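Local coordinates for protein extracellular sialidase/neuraminidase, putative (Aspergillus fumigatus, PDB 2XZK) that acts as a Kdnase of the sialidase class, probably hydrolysing the glycosidic bonds of terminal Kdn, a deaminated sialic acid, in glycans, at residues F38-V43 with G103-V108; P274-S279 with T300-M305. One frame throughout, in Å; residues are numbered along the deposited sequence.

Interaction 1 of 2, residues F38-V43 with G103-V108; sequences FRIPAV and GNPTPV. With FKD (3-deoxy-3-fluoro-D-erythro-alpha-L-manno-non-2-ulopyranosonic acid), chain C.
Ala42 nestles against two prolines, and its single methyl carries the middle of this contact. Ala42 CB lies 3.8 Å from Pro105 CB and, more tightly, 3.5 Å from Pro107 CD. Earlier in both strands, Ile40 meets Pro105 at about a right angle: the CG2 branch touches CD of the proline ring at 3.9 Å, whereas the CG1 branch runs off toward the bound sugar. Packing thus replaces strand pairing, as expected where separate propeller blades adjoin.

The polar atoms tell a different story. Ile40 O faces the proline ring, 3.2 Å from Pro105 CG, and this buried carbonyl has no hydrogen-bonding partner in the model. Arg39, by contrast, shares its guanidinium between the ligand and Glu354. A bend at chi3 (64°) turns its guanidinium so that one edge meets the carboxylate of FKD, with Arg39 NH1 3.1 Å and Arg39 NH2 2.8 Å from the same oxygen, O1A. Ile40 CD1 covers one face of the Arg39 guanidinium, 3.7 Å above its centre, while Glu354 forms a salt bridge with NE. The Phe-Arg-Ile-Pro sequence is the familiar sialidase signature that supplies a carboxylate-binding arginine.

The two strands run parallel (7° between directions), each the first strand of its own antiparallel blade in the six-bladed propeller; strand 51-58 flanks the contact through Phe54, strand 115-122 through Leu117, and strand 349-356 lies against Pro41.

Interaction 2 of 2, residues P274-S279 with T300-M305; sequences PACQGS and TSRRAM. With K99 ((2R,3R,4R,5R,6S)-2,3-bis(fluoranyl)-4,5-bis(oxidanyl)-6-[(1R,2R)-1,2,3-tris(oxidanyl)propyl]oxane-2-carboxylic acid), chain D; FKD (3-deoxy-3-fluoro-D-erythro-alpha-L-manno-non-2-ulopyranosonic acid), chain C.
Arg302 reaches across to Cys276 and Ala275, and its guanidinium lies in the tightly packed part of the contact. Cys276 SG, swung anti to its own backbone N (chi1 -175°), sits 3.4 Å above the guanidinium plane of Arg302, nearer the rim than the centre; O8 of K99 lies more distantly over the opposite face. The edge is given to acceptors near the plane. Arg302 NH1 and Arg302 NH2 each give a nearly straight bond to the FKD carboxylate, NH1 to O1A at 3.0 Å and NH2 to O1B at 2.7 Å. Arg302 NH2 also donates to a lone pair of Ala275 O at 3.1 Å, in the carbonyl plane, though this oxygen is tilted somewhat from the guanidinium plane. A water bridges Arg302 NE, at 2.8 Å, and Pro274 O. The buried Pro274 ring packs mainly on backbone, with CG 3.4 Å from Ser301 O, and also meets the Arg302 chain.

Arg302 supplies the two-pronged member of what is consistent with the sialidase arginine triad, with Arg39 and Arg245. Loop 274-279 passes from one propeller blade into the next, whose strands 290-294 and 305-310 are joined by the loop carrying Arg302.

The fit slackens at exposed Thr300 and at Ser301 and Ala275, both partly exposed. Ser301 OG accepts from Arg303 N in an ST turn. Beside it, K99 takes a 2.7 Å bond from Arg302 N to O1B, and another at 2.8 Å from Arg303 NE to O4.

In the fold
Although their centres stand 16 Å apart, interactions 1 and 2 converge on one sugar, FKD, which probably marks the active site. Arg39 of the first and Arg302 of the second share its O1A, which brings Arg39 NH2 to 3.9 Å from Arg302 NH1; the carboxylate between them probably balances the two charges. Arg58, Arg245 and Gln128 also hydrogen-bond this ligand. Protein links reinforce the connection: Tyr338 makes a cation-pi contact with Arg39 and touches Cys276, while Pro187 packs on Ile40 and Asn104 and accepts a hydrogen bond from Gln277. The second sugar, K99, held by 300-305, occupies a separate position beside FKD, about 10 Å from the side chain of Ile40.

Interaction 1 of 2, residues F38-V43 with G103-V108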
ATOM      1  N   PHE A  38      12.323   4.542  -4.766  1.00  9.08           N
ATOM      2  CA  PHE A  38      11.093   4.644  -3.991  1.00  7.96           C
ATOM      3  C   PHE A  38      10.280   3.391  -4.226  1.00  7.60           C
ATOM      4  O   PHE A  38      10.051   2.998  -5.363  1.00  7.05           O
ATOM      5  CB  PHE A  38      10.313   5.884  -4.398  1.00  8.45           C
ATOM      6  CG  PHE A  38      11.022   7.162  -4.049  1.00  7.22           C
ATOM      7  CD1 PHE A  38      10.969   7.648  -2.752  1.00  7.87           C
ATOM      8  CD2 PHE A  38      11.779   7.849  -5.002  1.00  8.78           C
ATOM      9  CE1 PHE A  38      11.630   8.816  -2.398  1.00  9.36           C
ATOM     10  CE2 PHE A  38      12.454   9.032  -4.647  1.00 10.08           C
ATOM     11  CZ  PHE A  38      12.371   9.509  -3.344  1.00 10.15           C
ATOM     12  N   ARG A  39       9.868   2.760  -3.136  1.00  7.49           N
ATOM     13  CA  ARG A  39       9.100   1.521  -3.209  1.00  7.00           C
ATOM     14  C   ARG A  39       8.017   1.545  -2.144  1.00  6.82           C
ATOM     15  O   ARG A  39       8.021   2.405  -1.263  1.00  6.37           O
ATOM     16  CB  ARG A  39       9.996   0.285  -3.025  1.00  7.42           C
ATOM     17  CG  ARG A  39      10.868  -0.070  -4.232  1.00  7.96           C
ATOM     18  CD  ARG A  39      11.253  -1.546  -4.243  1.00  9.74           C
ATOM     19  NE  ARG A  39      10.043  -2.344  -4.398  1.00  8.84           N
ATOM     20  CZ  ARG A  39       9.854  -3.565  -3.921  1.00  9.26           C
ATOM     21  NH1 ARG A  39      10.823  -4.204  -3.269  1.00  6.88           N
ATOM     22  NH2 ARG A  39       8.669  -4.150  -4.111  1.00 10.59           N
ATOM     23  N   ILE A  40       7.099   0.589  -2.248  1.00  6.18           N
ATOM     24  CA  ILE A  40       6.120   0.276  -1.198  1.00  6.21           C
ATOM     25  C   ILE A  40       5.114   1.412  -0.975  1.00  5.83           C
ATOM     26  O   ILE A  40       5.092   2.045   0.092  1.00  6.28           O
ATOM     27  CB  ILE A  40       6.800  -0.160   0.142  1.00  5.45           C
ATOM     28  CG1 ILE A  40       8.092  -0.979  -0.090  1.00  6.00           C
ATOM     29  CG2 ILE A  40       5.817  -0.914   1.026  1.00  7.16           C
ATOM     30  CD1 ILE A  40       7.954  -2.225  -0.960  1.00  7.59           C
ATOM     31  N   PRO A  41       4.279   1.690  -1.997  1.00  5.58           N
ATOM     32  CA  PRO A  41       3.390   2.833  -1.930  1.00  5.39           C
ATOM     33  C   PRO A  41       2.199   2.636  -1.013  1.00  5.37           C
ATOM     34  O   PRO A  41       1.767   1.512  -0.804  1.00  5.31           O
ATOM     35  CB  PRO A  41       2.869   2.958  -3.364  1.00  5.73           C
ATOM     36  CG  PRO A  41       2.930   1.552  -3.905  1.00  5.76           C
ATOM     37  CD  PRO A  41       4.204   1.010  -3.310  1.00  5.82           C
ATOM     38  N   ALA A  42       1.675   3.735  -0.493  1.00  5.45           N
ATOM     39  CA  ALA A  42       0.374   3.736   0.171  1.00  4.72           C
ATOM     40  C   ALA A  42      -0.279   5.078  -0.091  1.00  5.18           C
ATOM     41  O   ALA A  42       0.396   6.101  -0.071  1.00  5.46           O
ATOM     42  CB  ALA A  42       0.537   3.512   1.680  1.00  5.40           C
ATOM     43  N   VAL A  43      -1.572   5.076  -0.365  1.00  5.46           N
ATOM     44  CA  VAL A  43      -2.304   6.319  -0.636  1.00  5.86           C
ATOM     45  C   VAL A  43      -3.677   6.369   0.037  1.00  6.12           C
ATOM     46  O   VAL A  43      -4.426   5.367   0.054  1.00  6.15           O
ATOM     47  CB  VAL A  43      -2.411   6.588  -2.162  1.00  5.73           C
ATOM     48  CG1 VAL A  43      -3.291   5.533  -2.852  1.00  5.28           C
ATOM     49  CG2 VAL A  43      -2.899   8.016  -2.437  1.00  7.94           C
ATOM     50  N   GLY A 103       9.383   1.387   7.310  1.00  8.54           N
ATOM     51  CA  GLY A 103       8.649   0.990   6.114  1.00  8.28           C
ATOM     52  C   GLY A 103       7.246   0.464   6.317  1.00  7.64           C
ATOM     53  O   GLY A 103       6.598   0.701   7.349  1.00  7.61           O
ATOM     54  N   ASN A 104       6.764  -0.220   5.280  1.00  7.43           N
ATOM     55  CA  ASN A 104       5.414  -0.791   5.267  1.00  7.05           C
ATOM     56  C   ASN A 104       4.300   0.213   5.576  1.00  6.60           C
ATOM     57  O   ASN A 104       3.460  -0.042   6.422  1.00  6.67           O
ATOM     58  CB  ASN A 104       5.330  -1.981   6.235  1.00  7.44           C
ATOM     59  CG  ASN A 104       5.992  -3.224   5.690  1.00  6.21           C
ATOM     60  OD1 ASN A 104       7.213  -3.281   5.528  1.00  8.01           O
ATOM     61  ND2 ASN A 104       5.179  -4.240   5.380  1.00  5.61           N
ATOM     62  N   PRO A 105       4.281   1.373   4.887  1.00  6.47           N
ATOM     63  CA  PRO A 105       3.226   2.342   5.215  1.00  6.45           C
ATOM     64  C   PRO A 105       1.824   1.743   5.074  1.00  6.33           C
ATOM     65  O   PRO A 105       1.487   1.197   4.027  1.00  6.10           O
ATOM     66  CB  PRO A 105       3.447   3.465   4.190  1.00  7.11           C
ATOM     67  CG  PRO A 105       4.165   2.787   3.059  1.00  5.60           C
ATOM     68  CD  PRO A 105       5.078   1.801   3.726  1.00  6.85           C
ATOM     69  N   THR A 106       1.029   1.859   6.133  1.00  6.02           N
ATOM     70  CA  THR A 106      -0.332   1.336   6.149  1.00  5.98           C
ATOM     71  C   THR A 106      -1.218   2.374   6.845  1.00  5.69           C
ATOM     72  O   THR A 106      -1.496   2.269   8.057  1.00  6.17           O
ATOM     73  CB  THR A 106      -0.406  -0.079   6.827  1.00  6.11           C
ATOM     74  OG1 THR A 106       0.633  -0.907   6.306  1.00  6.45           O
ATOM     75  CG2 THR A 106      -1.765  -0.744   6.557  1.00  6.92           C
ATOM     76  N   PRO A 107      -1.642   3.398   6.085  1.00  5.41           N
ATOM     77  CA  PRO A 107      -2.521   4.439   6.616  1.00  5.42           C
ATOM     78  C   PRO A 107      -4.009   4.104   6.648  1.00  6.19           C
ATOM     79  O   PRO A 107      -4.501   3.284   5.865  1.00  5.59           O
ATOM     80  CB  PRO A 107      -2.301   5.599   5.650  1.00  5.49           C
ATOM     81  CG  PRO A 107      -2.014   4.913   4.314  1.00  4.91           C
ATOM     82  CD  PRO A 107      -1.202   3.692   4.705  1.00  5.26           C
ATOM     83  N   VAL A 108      -4.710   4.757   7.563  1.00  6.48           N
ATOM     84  CA  VAL A 108      -6.169   4.751   7.581  1.00  7.26           C
ATOM     85  C   VAL A 108      -6.615   6.127   8.082  1.00  7.66           C
ATOM     86  O   VAL A 108      -6.075   6.638   9.064  1.00  7.81           O
ATOM     87  CB  VAL A 108      -6.761   3.579   8.431  1.00  7.80           C
ATOM     88  CG1 VAL A 108      -6.229   3.593   9.879  1.00  8.32           C
ATOM     89  CG2 VAL A 108      -8.262   3.617   8.409  1.00  8.91           C
TER
HETATM   90  C1  FKD C 500       8.666  -7.642  -2.474  1.00  9.62           C
HETATM   91  F1  FKD C 500      10.413  -6.086  -0.966  1.00 13.25           F
HETATM   92  C2  FKD C 500       8.341  -7.189  -1.043  1.00  9.18           C
HETATM   93  C3  FKD C 500       9.097  -5.903  -0.654  1.00  9.14           C
HETATM   94  C4  FKD C 500       8.849  -5.611   0.828  1.00  8.46           C
HETATM   95  O4  FKD C 500       9.684  -4.523   1.204  1.00  9.65           O
HETATM   96  C5  FKD C 500       9.146  -6.832   1.716  1.00  8.26           C
HETATM   97  O5  FKD C 500       8.854  -6.544   3.080  1.00  7.84           O
HETATM   98  C6  FKD C 500       8.305  -8.035   1.258  1.00  8.34           C
HETATM   99  O6  FKD C 500       8.563  -8.262  -0.138  1.00  8.33           O
HETATM  100  C7  FKD C 500       8.610  -9.371   1.971  1.00  9.30           C
HETATM  101  O7  FKD C 500       9.958  -9.762   1.717  1.00  8.83           O
HETATM  102  C8  FKD C 500       7.681 -10.492   1.457  1.00  8.31           C
HETATM  103  O8  FKD C 500       6.330 -10.157   1.756  1.00 10.24           O
HETATM  104  C9  FKD C 500       8.003 -11.856   2.081  1.00  8.77           C
HETATM  105  O9  FKD C 500       7.891 -11.776   3.499  1.00  9.94           O
HETATM  106  O1A FKD C 500       9.116  -6.807  -3.269  1.00  9.19           O
HETATM  107  O1B FKD C 500       8.406  -8.827  -2.778  1.00  9.62           O

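Interaction 2 of 2, residues P274-S279 with T300-M305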
ATOM      1  N   PRO A 274       1.798 -13.298  -8.703  1.00 10.14           N
ATOM      2  CA  PRO A 274       3.143 -13.850  -8.811  1.00 10.28           C
ATOM      3  C   PRO A 274       3.909 -13.836  -7.480  1.00 10.32           C
ATOM      4  O   PRO A 274       5.143 -13.818  -7.491  1.00 10.30           O
ATOM      5  CB  PRO A 274       3.811 -12.891  -9.798  1.00 10.63           C
ATOM      6  CG  PRO A 274       3.213 -11.555  -9.446  1.00  9.96           C
ATOM      7  CD  PRO A 274       1.774 -11.858  -9.055  1.00 10.63           C
ATOM      8  N   ALA A 275       3.174 -13.884  -6.365  1.00  9.71           N
ATOM      9  CA  ALA A 275       3.718 -13.629  -5.031  1.00  9.74           C
ATOM     10  C   ALA A 275       4.213 -12.185  -4.943  1.00  9.28           C
ATOM     11  O   ALA A 275       5.425 -11.907  -4.922  1.00 10.06           O
ATOM     12  CB  ALA A 275       4.819 -14.625  -4.674  1.00  9.77           C
ATOM     13  N   CYS A 276       3.251 -11.263  -4.912  1.00  8.62           N
ATOM     14  CA  CYS A 276       3.545  -9.837  -4.829  1.00  8.13           C
ATOM     15  C   CYS A 276       2.383  -9.208  -4.061  1.00  7.68           C
ATOM     16  O   CYS A 276       1.317  -9.798  -3.956  1.00  8.39           O
ATOM     17  CB  CYS A 276       3.644  -9.245  -6.236  1.00  8.39           C
ATOM     18  SG  CYS A 276       4.152  -7.517  -6.337  1.00  9.48           S
ATOM     19  N   GLN A 277       2.609  -8.035  -3.483  1.00  6.87           N
ATOM     20  CA  GLN A 277       1.543  -7.295  -2.819  1.00  6.38           C
ATOM     21  C   GLN A 277       0.460  -6.860  -3.831  1.00  6.04           C
ATOM     22  O   GLN A 277       0.723  -6.715  -5.040  1.00  6.49           O
ATOM     23  CB  GLN A 277       2.156  -6.107  -2.038  1.00  6.56           C
ATOM     24  CG  GLN A 277       1.187  -5.187  -1.292  1.00  6.96           C
ATOM     25  CD  GLN A 277       0.766  -3.971  -2.100  1.00  5.61           C
ATOM     26  OE1 GLN A 277       0.852  -3.970  -3.327  1.00  7.22           O
ATOM     27  NE2 GLN A 277       0.312  -2.924  -1.407  1.00  5.89           N
ATOM     28  N   GLY A 278      -0.752  -6.677  -3.315  1.00  6.05           N
ATOM     29  CA  GLY A 278      -1.863  -6.135  -4.092  1.00  5.60           C
ATOM     30  C   GLY A 278      -2.599  -5.097  -3.272  1.00  5.66           C
ATOM     31  O   GLY A 278      -2.205  -4.782  -2.135  1.00  5.90           O
ATOM     32  N   SER A 279      -3.653  -4.549  -3.863  1.00  4.93           N
ATOM     33  CA  SER A 279      -4.483  -3.565  -3.195  1.00  5.36           C
ATOM     34  C   SER A 279      -5.955  -3.794  -3.534  1.00  5.20           C
ATOM     35  O   SER A 279      -6.291  -4.291  -4.611  1.00  5.60           O
ATOM     36  CB  SER A 279      -3.996  -2.143  -3.530  1.00  5.42           C
ATOM     37  OG  SER A 279      -4.000  -1.879  -4.920  1.00  5.64           O
ATOM     38  N   THR A 300       3.464 -15.499 -12.701  1.00 14.26           N
ATOM     39  CA  THR A 300       4.933 -15.426 -12.776  1.00 14.81           C
ATOM     40  C   THR A 300       5.529 -14.010 -12.822  1.00 14.15           C
ATOM     41  O   THR A 300       6.633 -13.786 -12.325  1.00 15.60           O
ATOM     42  CB  THR A 300       5.474 -16.195 -14.007  1.00 15.34           C
ATOM     43  OG1 THR A 300       4.870 -15.674 -15.201  1.00 17.55           O
ATOM     44  CG2 THR A 300       5.188 -17.690 -13.887  1.00 15.33           C
ATOM     45  N   SER A 301       4.802 -13.065 -13.416  1.00 13.03           N
ATOM     46  CA  SER A 301       5.329 -11.729 -13.694  1.00 11.88           C
ATOM     47  C   SER A 301       4.675 -10.622 -12.882  1.00 11.34           C
ATOM     48  O   SER A 301       3.470 -10.641 -12.668  1.00 11.43           O
ATOM     49  CB  SER A 301       5.162 -11.405 -15.176  1.00 12.17           C
ATOM     50  OG  SER A 301       5.648 -10.111 -15.464  1.00 11.80           O
ATOM     51  N   ARG A 302       5.482  -9.654 -12.455  1.00 10.42           N
ATOM     52  CA  ARG A 302       4.967  -8.448 -11.799  1.00  9.98           C
ATOM     53  C   ARG A 302       4.553  -7.353 -12.787  1.00 10.04           C
ATOM     54  O   ARG A 302       4.031  -6.325 -12.367  1.00  9.83           O
ATOM     55  CB  ARG A 302       5.994  -7.885 -10.801  1.00  9.94           C
ATOM     56  CG  ARG A 302       6.196  -8.823  -9.620  1.00  9.72           C
ATOM     57  CD  ARG A 302       7.085  -8.233  -8.569  1.00  8.86           C
ATOM     58  NE  ARG A 302       7.065  -9.082  -7.382  1.00  9.56           N
ATOM     59  CZ  ARG A 302       7.523  -8.717  -6.190  1.00  7.58           C
ATOM     60  NH1 ARG A 302       8.060  -7.506  -6.014  1.00  9.04           N
ATOM     61  NH2 ARG A 302       7.438  -9.570  -5.181  1.00  8.59           N
ATOM     62  N   ARG A 303       4.765  -7.591 -14.088  1.00  9.73           N
ATOM     63  CA  ARG A 303       4.537  -6.575 -15.124  1.00 10.35           C
ATOM     64  C   ARG A 303       3.198  -6.776 -15.848  1.00 10.14           C
ATOM     65  O   ARG A 303       3.093  -6.514 -17.057  1.00 11.50           O
ATOM     66  CB  ARG A 303       5.682  -6.582 -16.142  1.00 10.99           C
ATOM     67  CG  ARG A 303       7.009  -6.142 -15.568  1.00 11.01           C
ATOM     68  CD  ARG A 303       8.038  -5.952 -16.674  1.00 14.01           C
ATOM     69  NE  ARG A 303       9.375  -5.747 -16.123  1.00 15.43           N
ATOM     70  CZ  ARG A 303      10.479  -5.618 -16.857  1.00 18.15           C
ATOM     71  NH1 ARG A 303      10.419  -5.651 -18.186  1.00 16.85           N
ATOM     72  NH2 ARG A 303      11.646  -5.433 -16.259  1.00 17.80           N
ATOM     73  N   ALA A 304       2.193  -7.238 -15.110  1.00  9.84           N
ATOM     74  CA  ALA A 304       0.871  -7.500 -15.659  1.00  8.64           C
ATOM     75  C   ALA A 304      -0.206  -6.775 -14.849  1.00  8.00           C
ATOM     76  O   ALA A 304      -1.266  -7.333 -14.592  1.00  7.81           O
ATOM     77  CB  ALA A 304       0.606  -9.001 -15.677  1.00  8.21           C
ATOM     78  N   MET A 305       0.071  -5.533 -14.450  1.00  7.50           N
ATOM     79  CA  MET A 305      -0.854  -4.793 -13.587  1.00  7.19           C
ATOM     80  C   MET A 305      -2.232  -4.709 -14.211  1.00  7.12           C
ATOM     81  O   MET A 305      -2.373  -4.328 -15.378  1.00  7.00           O
ATOM     82  CB  MET A 305      -0.338  -3.383 -13.281  1.00  6.51           C
ATOM     83  CG  MET A 305       0.971  -3.377 -12.498  1.00  7.32           C
ATOM     84  SD  MET A 305       1.039  -4.451 -11.045  1.00  7.81           S
ATOM     85  CE  MET A 305      -0.127  -3.622  -9.974  1.00  7.26           C
TER
HETATM   86  O1A K99 D 501       9.303 -10.248 -10.800  1.00 20.12           O
HETATM   87  C1  K99 D 501       9.243  -9.740 -11.950  1.00 20.33           C
HETATM   88  O1B K99 D 501       8.219  -9.688 -12.676  1.00 19.17           O
HETATM   89  C2  K99 D 501      10.544  -9.163 -12.550  1.00 20.22           C
HETATM   90  C3  K99 D 501      10.290  -7.902 -13.394  1.00 20.07           C
HETATM   91  F1  K99 D 501      11.416  -7.652 -14.151  1.00 21.40           F
HETATM   92  C4  K99 D 501       9.958  -6.666 -12.543  1.00 19.00           C
HETATM   93  O4  K99 D 501       9.834  -5.525 -13.393  1.00 17.65           O
HETATM   94  O6  K99 D 501      11.519  -8.832 -11.543  1.00 19.82           O
HETATM   95  C6  K99 D 501      11.250  -7.699 -10.662  1.00 19.37           C
HETATM   96  C5  K99 D 501      11.046  -6.422 -11.497  1.00 18.72           C
HETATM   97  O5  K99 D 501      10.672  -5.349 -10.640  1.00 16.59           O
HETATM   98  C7  K99 D 501      12.368  -7.720  -9.609  1.00 21.86           C
HETATM   99  O7  K99 D 501      13.617  -7.394 -10.226  1.00 20.45           O
HETATM  100  C8  K99 D 501      12.445  -9.136  -8.999  1.00 24.58           C
HETATM  101  O8  K99 D 501      11.136  -9.532  -8.565  1.00 24.87           O
HETATM  102  C9  K99 D 501      13.452  -9.255  -7.843  1.00 26.19           C
HETATM  103  O9  K99 D 501      13.162  -8.298  -6.823  1.00 29.41           O
HETATM  104  F2  K99 D 501      11.072 -10.111 -13.348  1.00 20.62           F
HETATM  105  C1  FKD C 500       8.666  -7.642  -2.474  1.00  9.62           C
HETATM  106  F1  FKD C 500      10.413  -6.086  -0.966  1.00 13.25           F
HETATM  107  C2  FKD C 500       8.341  -7.189  -1.043  1.00  9.18           C
HETATM  108  C3  FKD C 500       9.097  -5.903  -0.654  1.00  9.14           C
HETATM  109  C4  FKD C 500       8.849  -5.611   0.828  1.00  8.46           C
HETATM  110  O4  FKD C 500       9.684  -4.523   1.204  1.00  9.65           O
HETATM  111  C5  FKD C 500       9.146  -6.832   1.716  1.00  8.26           C
HETATM  112  O5  FKD C 500       8.854  -6.544   3.080  1.00  7.84           O
HETATM  113  C6  FKD C 500       8.305  -8.035   1.258  1.00  8.34           C
HETATM  114  O6  FKD C 500       8.563  -8.262  -0.138  1.00  8.33           O
HETATM  115  C7  FKD C 500       8.610  -9.371   1.971  1.00  9.30           C
HETATM  116  O7  FKD C 500       9.958  -9.762   1.717  1.00  8.83           O
HETATM  117  C8  FKD C 500       7.681 -10.492   1.457  1.00  8.31           C
HETATM  118  O8  FKD C 500       6.330 -10.157   1.756  1.00 10.24           O
HETATM  119  C9  FKD C 500       8.003 -11.856   2.081  1.00  8.77           C
HETATM  120  O9  FKD C 500       7.891 -11.776   3.499  1.00  9.94           O
HETATM  121  O1A FKD C 500       9.116  -6.807  -3.269  1.00  9.19           O
HETATM  122  O1B FKD C 500       8.406  -8.827  -2.778  1.00  9.62           O
HETATM  123  O   HOH W   1       6.937 -11.864  -7.781  1.00 13.12           O